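Local coordinates for protein quinoline 2-oxidoreductase medium subunit (Pseudomonas putida, PDB 1T3Q) that binds FAD as the flavoprotein subunit of the molybdenum hydroxylase quinoline 2-oxidoreductase, where the flavin probably takes part in electron transfer, at residues 91-96 with 125-130; 114-119 with 158-163; 133-138 with 164-169; 176-181 with 194-199. All coordinates share one frame; numbering follows the deposited sequence.

Contact 1: residues 91-96 with 125-130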
# COMPACT_ATOMS: atom_id res chain seq x y z
N PRO C 91 -47.27 34.00 9.61
CA PRO C 91 -47.22 33.03 8.52
C PRO C 91 -46.37 33.40 7.31
O PRO C 91 -45.94 32.53 6.56
CB PRO C 91 -48.70 32.84 8.15
CG PRO C 91 -49.32 34.15 8.54
CD PRO C 91 -48.66 34.43 9.87
N ILE C 92 -46.11 34.69 7.12
CA ILE C 92 -45.29 35.12 6.00
C ILE C 92 -43.83 34.72 6.21
O ILE C 92 -43.09 34.50 5.26
CB ILE C 92 -45.37 36.65 5.77
CG1 ILE C 92 -44.59 37.03 4.51
CG2 ILE C 92 -44.83 37.40 6.99
CD1 ILE C 92 -45.13 36.42 3.22
N LEU C 93 -43.41 34.63 7.47
CA LEU C 93 -42.03 34.27 7.80
C LEU C 93 -41.64 32.91 7.22
O LEU C 93 -40.66 32.79 6.49
CB LEU C 93 -41.82 34.27 9.31
CG LEU C 93 -40.50 34.88 9.83
CD1 LEU C 93 -40.36 34.56 11.31
CD2 LEU C 93 -39.32 34.33 9.06
N PRO C 94 -42.41 31.85 7.54
CA PRO C 94 -42.02 30.55 6.97
C PRO C 94 -42.11 30.49 5.45
O PRO C 94 -41.38 29.74 4.81
CB PRO C 94 -42.95 29.56 7.68
CG PRO C 94 -44.12 30.40 8.09
CD PRO C 94 -43.49 31.69 8.53
N LYS C 95 -43.00 31.28 4.85
CA LYS C 95 -43.12 31.26 3.40
C LYS C 95 -41.90 31.91 2.74
O LYS C 95 -41.49 31.53 1.64
CB LYS C 95 -44.41 31.96 2.95
CG LYS C 95 -45.66 31.23 3.42
CD LYS C 95 -46.89 31.59 2.60
CE LYS C 95 -47.28 33.04 2.78
NZ LYS C 95 -48.57 33.32 2.08
N VAL C 96 -41.31 32.88 3.43
CA VAL C 96 -40.12 33.56 2.93
C VAL C 96 -38.90 32.65 3.10
O VAL C 96 -38.04 32.58 2.23
CB VAL C 96 -39.87 34.89 3.68
CG1 VAL C 96 -38.53 35.49 3.25
CG2 VAL C 96 -41.00 35.88 3.39
N PRO C 125 -32.98 40.25 6.48
CA PRO C 125 -32.82 41.69 6.73
C PRO C 125 -33.93 42.47 6.02
O PRO C 125 -34.47 43.44 6.55
CB PRO C 125 -31.44 42.00 6.15
CG PRO C 125 -30.70 40.71 6.38
CD PRO C 125 -31.73 39.66 5.98
N PHE C 126 -34.25 42.04 4.80
CA PHE C 126 -35.29 42.68 4.01
C PHE C 126 -36.67 42.52 4.65
O PHE C 126 -37.43 43.48 4.76
CB PHE C 126 -35.34 42.09 2.59
CG PHE C 126 -36.63 42.37 1.86
CD1 PHE C 126 -36.90 43.64 1.36
CD2 PHE C 126 -37.58 41.37 1.72
CE1 PHE C 126 -38.12 43.91 0.72
CE2 PHE C 126 -38.80 41.63 1.08
CZ PHE C 126 -39.07 42.90 0.58
N LEU C 127 -36.98 41.29 5.06
CA LEU C 127 -38.28 41.01 5.66
C LEU C 127 -38.52 41.69 7.00
O LEU C 127 -39.57 42.30 7.22
CB LEU C 127 -38.47 39.50 5.82
CG LEU C 127 -39.87 39.07 6.29
CD1 LEU C 127 -40.90 39.45 5.23
CD2 LEU C 127 -39.89 37.57 6.53
N MET C 128 -37.55 41.58 7.90
CA MET C 128 -37.70 42.20 9.22
C MET C 128 -37.95 43.70 9.10
O MET C 128 -38.80 44.25 9.81
CB MET C 128 -36.46 41.93 10.08
CG MET C 128 -36.26 40.46 10.41
SD MET C 128 -37.70 39.70 11.20
CE MET C 128 -38.46 38.84 9.80
N ALA C 129 -37.22 44.37 8.21
CA ALA C 129 -37.39 45.80 8.02
C ALA C 129 -38.79 46.08 7.50
O ALA C 129 -39.48 46.98 7.98
CB ALA C 129 -36.34 46.34 7.04
N THR C 130 -39.20 45.30 6.51
CA THR C 130 -40.50 45.44 5.88
C THR C 130 -41.65 45.19 6.85
O THR C 130 -42.70 45.84 6.77
CB THR C 130 -40.62 44.48 4.68
OG1 THR C 130 -39.62 44.83 3.70
CG2 THR C 130 -41.99 44.57 4.04
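L127 and V96 meet because both side chains turn their branches into the gap between helices. In L127 the CG stands opposite the backbone N (chi1 -173°), which directs its two methyls toward helix 92-97. In V96 the branch CG1 takes that place (chi1 173°), and CG2 lies beside the backbone N, facing the leucine. The two residues meet tip to tip, V96 CG2 lying 3.7 Å from L127 CD2 and 4.0 Å from L127 CD1. The contact centres on L127, whose CD2 also faces L93 CD2 at 4.2 Å, the two leucines running obliquely past each other, while its CD1 comes within 4.5 Å of I92 CG1. M128 adds a looser contact, CE lying 4.5 Å from L93 CG. Segments 92-96 and 125-130 run nearly antiparallel at 161°, their axes approaching no closer than 11.3 Å, so side chains span the gap, L127 reaching as far as the backbone of L93. Within segment 125-130, T130 OG1 donates to F126 O at 2.8 Å, and T130 N reaches the same oxygen from the other face of its carbonyl plane. Strand 177-183 covers I92 and V96 with W178 and F180, and strand 165-172 lies against L93 and M128. V96 also touches E123, a residue that binds FAD. Every touching residue is buried and every side-chain contact across the gap is apolar, which implies that dispersion and the exclusion of water, with no directional bond, hold these two helices together close to the flavin site.

Contact 2: residues 114-119 with 158-163. With FAD (flavin-adenine dinucleotide), chain R.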
# COMPACT_ATOMS: atom_id res chain seq x y z
N SER C 114 -28.20 35.80 10.36
CA SER C 114 -28.56 36.37 9.07
C SER C 114 -28.65 37.89 9.16
O SER C 114 -28.16 38.60 8.29
CB SER C 114 -29.91 35.80 8.60
OG SER C 114 -30.32 36.40 7.38
N LEU C 115 -29.26 38.39 10.23
CA LEU C 115 -29.42 39.83 10.41
C LEU C 115 -28.08 40.52 10.65
O LEU C 115 -27.83 41.60 10.11
CB LEU C 115 -30.39 40.11 11.57
CG LEU C 115 -31.83 39.67 11.29
CD1 LEU C 115 -32.67 39.80 12.56
CD2 LEU C 115 -32.40 40.52 10.18
N ALA C 116 -27.22 39.91 11.46
CA ALA C 116 -25.92 40.48 11.76
C ALA C 116 -25.00 40.44 10.54
O ALA C 116 -24.22 41.38 10.31
CB ALA C 116 -25.28 39.74 12.91
N HIS C 117 -25.07 39.37 9.75
CA HIS C 117 -24.24 39.25 8.56
C HIS C 117 -24.63 40.38 7.62
O HIS C 117 -23.78 40.99 6.96
CB HIS C 117 -24.43 37.89 7.88
CG HIS C 117 -23.55 37.69 6.69
ND1 HIS C 117 -22.18 37.84 6.75
CD2 HIS C 117 -23.84 37.34 5.41
CE1 HIS C 117 -21.66 37.60 5.56
NE2 HIS C 117 -22.65 37.29 4.73
N ALA C 118 -25.93 40.65 7.57
CA ALA C 118 -26.50 41.73 6.76
C ALA C 118 -26.19 41.73 5.27
O ALA C 118 -25.84 42.77 4.69
CB ALA C 118 -26.11 43.07 7.37
N ASP C 119 -26.31 40.58 4.62
CA ASP C 119 -26.08 40.54 3.18
C ASP C 119 -27.26 41.31 2.58
O ASP C 119 -28.41 41.06 2.93
CB ASP C 119 -26.08 39.10 2.67
CG ASP C 119 -25.69 39.00 1.21
OD1 ASP C 119 -26.23 39.77 0.40
OD2 ASP C 119 -24.83 38.15 0.87
N THR C 158 -24.42 47.05 9.67
CA THR C 158 -25.52 47.12 10.63
C THR C 158 -25.25 48.15 11.72
O THR C 158 -24.15 48.71 11.81
CB THR C 158 -25.77 45.76 11.32
OG1 THR C 158 -24.70 45.49 12.23
CG2 THR C 158 -25.86 44.65 10.29
N ASP C 159 -26.26 48.39 12.55
CA ASP C 159 -26.17 49.34 13.65
C ASP C 159 -25.42 48.74 14.82
O ASP C 159 -25.18 49.42 15.83
CB ASP C 159 -27.58 49.74 14.10
CG ASP C 159 -27.57 50.86 15.12
OD1 ASP C 159 -28.32 50.77 16.11
OD2 ASP C 159 -26.81 51.84 14.91
N LEU C 160 -25.06 47.47 14.69
CA LEU C 160 -24.34 46.75 15.73
C LEU C 160 -22.99 47.39 16.03
O LEU C 160 -22.20 47.64 15.12
CB LEU C 160 -24.15 45.30 15.27
CG LEU C 160 -24.50 44.13 16.18
CD1 LEU C 160 -25.78 44.39 16.95
CD2 LEU C 160 -24.63 42.89 15.32
N GLU C 161 -22.72 47.66 17.30
CA GLU C 161 -21.44 48.25 17.69
C GLU C 161 -20.51 47.17 18.22
O GLU C 161 -20.95 46.05 18.50
CB GLU C 161 -21.65 49.34 18.75
CG GLU C 161 -22.42 50.55 18.23
CD GLU C 161 -21.68 51.30 17.14
N ALA C 162 -19.23 47.50 18.34
CA ALA C 162 -18.25 46.54 18.84
C ALA C 162 -18.67 45.95 20.17
O ALA C 162 -19.05 46.67 21.09
CB ALA C 162 -16.89 47.23 18.98
N GLY C 163 -18.61 44.62 20.27
CA GLY C 163 -18.97 43.94 21.50
C GLY C 163 -20.44 43.70 21.76
O GLY C 163 -20.79 43.11 22.78
PA FAD R . -22.85 33.01 11.37
O1A FAD R . -22.31 32.67 10.02
O2A FAD R . -22.34 32.41 12.45
O5B FAD R . -22.38 34.45 11.42
C5B FAD R . -23.02 35.59 10.76
C4B FAD R . -22.29 36.93 11.20
O4B FAD R . -23.12 37.51 12.27
C3B FAD R . -20.84 36.87 11.81
O3B FAD R . -20.11 38.02 11.50
C2B FAD R . -21.14 36.69 13.33
O2B FAD R . -20.10 37.18 14.14
C1B FAD R . -22.34 37.57 13.51
N9A FAD R . -23.30 37.12 14.52
C8A FAD R . -23.99 35.92 14.53
N7A FAD R . -24.95 35.89 15.45
C5A FAD R . -24.87 37.10 16.09
C6A FAD R . -25.67 37.72 17.19
N6A FAD R . -26.65 37.12 17.82
N1A FAD R . -25.28 39.01 17.55
C2A FAD R . -24.26 39.68 16.92
N3A FAD R . -23.47 39.19 15.91
C4A FAD R . -23.78 37.88 15.56
N1 FAD R . -28.96 33.49 3.30
C2 FAD R . -30.05 34.05 2.77
O2 FAD R . -30.53 35.07 3.22
N3 FAD R . -30.61 33.59 1.53
C4 FAD R . -29.99 32.60 0.77
O4 FAD R . -30.48 32.28 -0.29
C4X FAD R . -28.75 32.03 1.30
N5 FAD R . -28.08 31.05 0.60
C5X FAD R . -26.98 30.46 1.19
C6 FAD R . -26.29 29.45 0.44
C7 FAD R . -25.17 28.80 0.96
C7M FAD R . -24.46 27.76 0.12
C8 FAD R . -24.67 29.15 2.31
C8M FAD R . -23.46 28.49 2.93
C9 FAD R . -25.35 30.14 3.07
C9A FAD R . -26.49 30.81 2.52
N10 FAD R . -27.23 31.86 3.22
C10 FAD R . -28.30 32.48 2.63
C1' FAD R . -26.69 32.37 4.50
C2' FAD R . -27.45 31.82 5.75
O2' FAD R . -28.73 32.47 5.84
C3' FAD R . -26.56 32.13 6.95
O3' FAD R . -26.87 31.14 7.94
C4' FAD R . -26.80 33.54 7.55
O4' FAD R . -26.55 34.57 6.59
C5' FAD R . -25.83 33.69 8.70
O5' FAD R . -26.45 33.07 9.98
P FAD R . -25.59 32.19 10.84
O1P FAD R . -26.48 31.81 12.04
O2P FAD R . -24.99 31.14 10.15
O3P FAD R . -24.49 33.01 11.37
O HOH W 1 -23.12 43.27 11.81
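A118 and T158 press methyl against methyl: A118 CB and T158 CG2 lie only 3.3 Å apart, tighter than ordinary van der Waals contact. The closeness arises where helix 111-117 ends, A118 being the first residue to leave it, with a positive phi of 56°. T158 CG2 also sits against carbonyls of the last turn, 3.6 Å from L115 O. The other branch, OG1, stands between its own backbone N and carbonyl carbon (chi1 71°), which turns it to L160 N while CG2 faces A118. OG1 accepts the L160 N-H at 3.2 Å, forming an ST turn, and shares a water that lies 2.8 Å from T158 OG1 and donates to A116 O at 2.7 Å. With an alanine here, the L160 N-H and the bridging water would probably lose their common oxygen, and a gap would open beside the A118 methyl. Farther along, L160 CD2 rests 4.0 Å from A116 CB, and both carbons face the adenosine half of FAD: A116 CB lies 3.2 Å from FAD O4B, and L160 CD2 lies 3.6 Å from FAD C2A on the adenine. Helix end and loop thus form adjoining parts of the dinucleotide pocket. Around them, F151 of helix 148-151 touches L115, T158 and L160; helix 123-130 packs on S114 and L115, and strand 165-172 meets L115 through L166 and V169.

Contact 3: residues 133-138 with 164-169. With FAD (flavin-adenine dinucleotide), chain R.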
# COMPACT_ATOMS: atom_id res chain seq x y z
N ALA C 133 -40.08 45.19 12.28
CA ALA C 133 -39.65 44.52 13.50
C ALA C 133 -38.68 45.39 14.30
O ALA C 133 -38.17 46.39 13.80
CB ALA C 133 -38.99 43.19 13.16
N THR C 134 -38.46 45.00 15.55
CA THR C 134 -37.54 45.72 16.42
C THR C 134 -36.45 44.76 16.89
O THR C 134 -36.74 43.63 17.28
CB THR C 134 -38.27 46.26 17.67
OG1 THR C 134 -39.30 47.17 17.27
CG2 THR C 134 -37.29 46.98 18.59
N MET C 135 -35.20 45.21 16.86
CA MET C 135 -34.09 44.39 17.32
C MET C 135 -33.70 44.81 18.72
O MET C 135 -33.65 46.00 19.03
CB MET C 135 -32.86 44.54 16.42
CG MET C 135 -32.82 43.60 15.24
SD MET C 135 -34.06 44.04 14.06
CE MET C 135 -33.41 43.26 12.57
N TYR C 136 -33.41 43.83 19.57
CA TYR C 136 -32.98 44.11 20.92
C TYR C 136 -31.53 43.67 21.00
O TYR C 136 -31.21 42.49 20.80
CB TYR C 136 -33.86 43.39 21.93
CG TYR C 136 -35.25 44.00 21.97
CD1 TYR C 136 -36.19 43.70 20.98
CD2 TYR C 136 -35.59 44.94 22.93
CE1 TYR C 136 -37.43 44.34 20.94
CE2 TYR C 136 -36.83 45.59 22.91
CZ TYR C 136 -37.74 45.28 21.91
OH TYR C 136 -38.96 45.92 21.86
N ILE C 137 -30.65 44.63 21.27
CA ILE C 137 -29.22 44.41 21.32
C ILE C 137 -28.63 44.58 22.71
O ILE C 137 -28.85 45.59 23.37
CB ILE C 137 -28.53 45.39 20.36
CG1 ILE C 137 -29.13 45.24 18.95
CG2 ILE C 137 -27.03 45.15 20.34
CD1 ILE C 137 -28.79 46.36 17.99
N ALA C 138 -27.86 43.58 23.14
CA ALA C 138 -27.24 43.61 24.46
C ALA C 138 -25.78 44.04 24.42
O ALA C 138 -25.05 43.74 23.47
CB ALA C 138 -27.36 42.25 25.13
N GLU C 164 -21.31 44.15 20.86
CA GLU C 164 -22.75 43.97 21.06
C GLU C 164 -23.26 42.63 20.56
O GLU C 164 -22.69 42.03 19.64
CB GLU C 164 -23.53 45.09 20.39
CG GLU C 164 -23.30 46.45 21.00
CD GLU C 164 -24.30 47.46 20.50
OE1 GLU C 164 -24.40 47.62 19.26
OE2 GLU C 164 -24.98 48.09 21.34
N VAL C 165 -24.35 42.16 21.15
CA VAL C 165 -24.96 40.89 20.78
C VAL C 165 -26.45 41.07 20.50
O VAL C 165 -27.19 41.56 21.35
CB VAL C 165 -24.79 39.84 21.91
CG1 VAL C 165 -25.41 38.52 21.49
CG2 VAL C 165 -23.32 39.65 22.25
N LEU C 166 -26.88 40.69 19.30
CA LEU C 166 -28.29 40.76 18.94
C LEU C 166 -28.91 39.65 19.77
O LEU C 166 -28.49 38.49 19.67
CB LEU C 166 -28.47 40.46 17.45
CG LEU C 166 -29.64 41.10 16.71
CD1 LEU C 166 -29.82 40.41 15.36
CD2 LEU C 166 -30.91 40.99 17.52
N VAL C 167 -29.90 39.98 20.59
CA VAL C 167 -30.51 38.97 21.45
C VAL C 167 -31.79 38.37 20.89
O VAL C 167 -31.99 37.16 20.95
CB VAL C 167 -30.80 39.56 22.84
CG1 VAL C 167 -31.58 38.56 23.68
CG2 VAL C 167 -29.49 39.92 23.51
N ARG C 168 -32.67 39.22 20.38
CA ARG C 168 -33.92 38.74 19.83
C ARG C 168 -34.52 39.77 18.90
O ARG C 168 -34.09 40.92 18.86
CB ARG C 168 -34.92 38.42 20.95
CG ARG C 168 -35.30 39.63 21.79
CD ARG C 168 -36.48 39.33 22.72
NE ARG C 168 -36.88 40.53 23.45
CZ ARG C 168 -36.17 41.08 24.42
NH1 ARG C 168 -36.61 42.18 25.02
NH2 ARG C 168 -35.03 40.53 24.81
N VAL C 169 -35.52 39.32 18.14
CA VAL C 169 -36.21 40.18 17.22
C VAL C 169 -37.68 40.08 17.58
O VAL C 169 -38.20 38.99 17.80
CB VAL C 169 -36.04 39.71 15.76
CG1 VAL C 169 -36.82 40.62 14.83
CG2 VAL C 169 -34.56 39.70 15.40
PA FAD R . -22.85 33.01 11.37
O1A FAD R . -22.31 32.67 10.02
O2A FAD R . -22.34 32.41 12.45
O5B FAD R . -22.38 34.45 11.42
C5B FAD R . -23.02 35.59 10.76
C4B FAD R . -22.29 36.93 11.20
O4B FAD R . -23.12 37.51 12.27
C3B FAD R . -20.84 36.87 11.81
O3B FAD R . -20.11 38.02 11.50
C2B FAD R . -21.14 36.69 13.33
O2B FAD R . -20.10 37.18 14.14
C1B FAD R . -22.34 37.57 13.51
N9A FAD R . -23.30 37.12 14.52
C8A FAD R . -23.99 35.92 14.53
N7A FAD R . -24.95 35.89 15.45
C5A FAD R . -24.87 37.10 16.09
C6A FAD R . -25.67 37.72 17.19
N6A FAD R . -26.65 37.12 17.82
N1A FAD R . -25.28 39.01 17.55
C2A FAD R . -24.26 39.68 16.92
N3A FAD R . -23.47 39.19 15.91
C4A FAD R . -23.78 37.88 15.56
N1 FAD R . -28.96 33.49 3.30
C2 FAD R . -30.05 34.05 2.77
O2 FAD R . -30.53 35.07 3.22
N3 FAD R . -30.61 33.59 1.53
C4 FAD R . -29.99 32.60 0.77
O4 FAD R . -30.48 32.28 -0.29
C4X FAD R . -28.75 32.03 1.30
N5 FAD R . -28.08 31.05 0.60
C5X FAD R . -26.98 30.46 1.19
C6 FAD R . -26.29 29.45 0.44
C7 FAD R . -25.17 28.80 0.96
C7M FAD R . -24.46 27.76 0.12
C8 FAD R . -24.67 29.15 2.31
C8M FAD R . -23.46 28.49 2.93
C9 FAD R . -25.35 30.14 3.07
C9A FAD R . -26.49 30.81 2.52
N10 FAD R . -27.23 31.86 3.22
C10 FAD R . -28.30 32.48 2.63
C1' FAD R . -26.69 32.37 4.50
C2' FAD R . -27.45 31.82 5.75
O2' FAD R . -28.73 32.47 5.84
C3' FAD R . -26.56 32.13 6.95
O3' FAD R . -26.87 31.14 7.94
C4' FAD R . -26.80 33.54 7.55
O4' FAD R . -26.55 34.57 6.59
C5' FAD R . -25.83 33.69 8.70
O5' FAD R . -26.45 33.07 9.98
P FAD R . -25.59 32.19 10.84
O1P FAD R . -26.48 31.81 12.04
O2P FAD R . -24.99 31.14 10.15
O3P FAD R . -24.49 33.01 11.37
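A138 and V165 form a doubly hydrogen-bonded pair, A138 N giving to V165 O at 2.8 Å and V165 N to A138 O at 2.9 Å. V167 N gives a nearly straight bond to Y136 O at 2.8 Å, and Y136 N donates to R168 O. L166 grips the adenine twice: L166 N donates to FAD N1A and FAD N6A to L166 O, each at 2.9 Å. Strands 134-139 and 165-172 are antiparallel neighbours in the five-stranded sheet of the FAD-binding domain, with a beta bulge at V167 between the Y136 and I137 pairs.

The R168 guanidinium lies flat on one face of the Y136 ring, shifted toward its rim, planes 12° apart, in a cation-pi stack with R168 CZ 4.3 Å from the centroid. Its CG stands between backbone N and carbonyl carbon (chi1 62°), and the extended chain lays NH1 over the ring, while NE forms a salt bridge with E170. A serine in place of Y136 would probably set the guanidinium freer to turn, its flat support gone. I137 CG2 packs 3.5 Å from E164 CB; the E164 carboxylate accepts a hydrogen bond from E161 N and forms a salt bridge with R144. The L166 and M135 side chains pass obliquely, L166 CD2 lying 4.0 Å from M135 CG; L115 of helix 111-117 covers M135, L166 and V169, and F151 lies on I137.

Contact 4: residues 176-181 with 194-199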
# COMPACT_ATOMS: atom_id res chain seq x y z
N LEU C 176 -51.86 43.57 7.84
CA LEU C 176 -51.88 43.45 6.39
C LEU C 176 -51.68 41.99 6.01
O LEU C 176 -51.08 41.22 6.76
CB LEU C 176 -50.75 44.26 5.77
CG LEU C 176 -50.72 45.78 5.97
CD1 LEU C 176 -49.34 46.31 5.60
CD2 LEU C 176 -51.80 46.43 5.12
N HIS C 177 -52.19 41.61 4.84
CA HIS C 177 -52.00 40.25 4.35
C HIS C 177 -50.78 40.28 3.43
O HIS C 177 -50.78 40.98 2.41
CB HIS C 177 -53.22 39.77 3.57
CG HIS C 177 -53.01 38.44 2.91
ND1 HIS C 177 -52.40 38.31 1.69
CD2 HIS C 177 -53.27 37.19 3.34
CE1 HIS C 177 -52.28 37.03 1.39
NE2 HIS C 177 -52.80 36.33 2.38
N TRP C 178 -49.76 39.52 3.80
CA TRP C 178 -48.51 39.48 3.04
C TRP C 178 -48.27 38.31 2.10
O TRP C 178 -48.69 37.18 2.35
CB TRP C 178 -47.32 39.53 4.00
CG TRP C 178 -47.14 40.81 4.73
CD1 TRP C 178 -47.56 41.12 5.99
CD2 TRP C 178 -46.45 41.97 4.25
NE1 TRP C 178 -47.18 42.39 6.33
CE2 TRP C 178 -46.49 42.94 5.27
CE3 TRP C 178 -45.80 42.28 3.05
CZ2 TRP C 178 -45.90 44.20 5.14
CZ3 TRP C 178 -45.21 43.54 2.91
CH2 TRP C 178 -45.27 44.48 3.95
N GLU C 179 -47.56 38.61 1.01
CA GLU C 179 -47.17 37.61 0.03
C GLU C 179 -45.77 38.03 -0.39
O GLU C 179 -45.46 39.23 -0.44
CB GLU C 179 -48.12 37.60 -1.18
CG GLU C 179 -49.51 37.08 -0.85
CD GLU C 179 -49.53 35.62 -0.39
OE1 GLU C 179 -50.60 35.15 0.05
OE2 GLU C 179 -48.48 34.95 -0.46
N PHE C 180 -44.92 37.05 -0.67
CA PHE C 180 -43.53 37.32 -1.04
C PHE C 180 -43.11 36.48 -2.24
O PHE C 180 -43.64 35.40 -2.48
CB PHE C 180 -42.63 37.00 0.16
CG PHE C 180 -41.16 37.00 -0.16
CD1 PHE C 180 -40.40 38.16 -0.02
CD2 PHE C 180 -40.52 35.84 -0.59
CE1 PHE C 180 -39.03 38.17 -0.30
CE2 PHE C 180 -39.15 35.83 -0.87
CZ PHE C 180 -38.41 37.00 -0.73
N ASP C 181 -42.13 36.99 -2.98
CA ASP C 181 -41.61 36.28 -4.13
C ASP C 181 -40.27 36.90 -4.50
O ASP C 181 -39.93 37.99 -4.05
CB ASP C 181 -42.57 36.37 -5.31
CG ASP C 181 -42.34 35.28 -6.33
OD1 ASP C 181 -43.04 35.28 -7.36
OD2 ASP C 181 -41.47 34.40 -6.11
N MET C 194 -36.10 40.71 -4.95
CA MET C 194 -37.18 40.13 -4.15
C MET C 194 -38.18 41.24 -3.86
O MET C 194 -37.84 42.42 -3.91
CB MET C 194 -36.65 39.52 -2.85
CG MET C 194 -35.90 40.46 -1.93
SD MET C 194 -35.42 39.60 -0.41
CE MET C 194 -34.00 38.70 -0.94
N ALA C 195 -39.43 40.86 -3.60
CA ALA C 195 -40.46 41.84 -3.32
C ALA C 195 -41.52 41.26 -2.39
O ALA C 195 -41.79 40.06 -2.39
CB ALA C 195 -41.11 42.31 -4.62
N ALA C 196 -42.12 42.14 -1.60
CA ALA C 196 -43.15 41.75 -0.66
C ALA C 196 -44.29 42.74 -0.82
O ALA C 196 -44.07 43.92 -1.10
CB ALA C 196 -42.62 41.78 0.77
N ALA C 197 -45.51 42.25 -0.66
CA ALA C 197 -46.68 43.10 -0.79
C ALA C 197 -47.63 42.80 0.35
O ALA C 197 -48.10 41.67 0.50
CB ALA C 197 -47.37 42.86 -2.13
N GLY C 198 -47.89 43.82 1.17
CA GLY C 198 -48.81 43.67 2.29
C GLY C 198 -50.03 44.50 1.96
O GLY C 198 -49.93 45.72 1.77
N LEU C 199 -51.19 43.86 1.90
CA LEU C 199 -52.41 44.57 1.55
C LEU C 199 -53.56 44.40 2.53
O LEU C 199 -53.68 43.38 3.21
CB LEU C 199 -52.92 44.12 0.18
CG LEU C 199 -51.96 44.20 -1.00
CD1 LEU C 199 -52.65 43.65 -2.23
CD2 LEU C 199 -51.51 45.63 -1.22
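Backbone hydrogen bonds join H177, E179 and D181 to L199, A197 and A195 in three antiparallel hydrogen-bonded pairs, with W178-G198 and F180-A196 as the non-hydrogen-bonded pairs between them. Six bonds result, the shortest from H177 N to L199 O at 2.8 Å and almost linear at 176°. Between these pairs CA-H...O contacts fill in, as from G198 CA to H177 O at 3.3 Å.

Aromatic contacts occupy the face that bears W178 and F180. W178 folds across the partner strand, and G198 CA sits over its six-membered ring, 3.5 Å from the centroid and 16° off the normal, a CH-pi contact. Glycine suits this place, since a CB would collide with the indole. F180 takes a different course: its CG lies opposite the backbone N (chi1 170°), which sends the ring toward M194. There F180 CZ lies 3.7 Å from M194 CB, and the M194 sulfur meets the ring at its edge, SD being 5.1 Å from the centroid, a Met-aromatic contact. A196 lies between the two rings, its CB 3.8 Å from W178 CZ3 and 4.3 Å from F180 CD1.

Charged groups stand on the opposite face, E179 paired with K95 and D181 with R274.

The two strands form a hairpin at one side of the antiparallel sheet in the C-terminal domain, with strand 205-214 next to 193-202. Helix 261-284 covers A195, A197 and L199, while helices 92-97 and 123-130 pack against the aromatic face.

How the contacts relate
Contacts 2 and 3, with centres about 10 Å apart, both touch FAD and share a core: L115 CD1 of contact 2 lies 3.4 Å from V169 CG2 of contact 3. Contact 1, in the same FAD-binding domain, connects contacts 2 and 3 to contact 4. M128 SD reaches V169 CG1 at 3.8 Å on one side; on the other, F126 CD2 meets M194 SD at 3.5 Å and K95 NZ forms a salt bridge with E179 OE2 at 3.0 Å. Contact 4, in the C-terminal domain, does not touch contacts 2 and 3, whose centres lie about 25 and 24 Å from its own, yet the M194 side chain approaches FAD to about 7 Å.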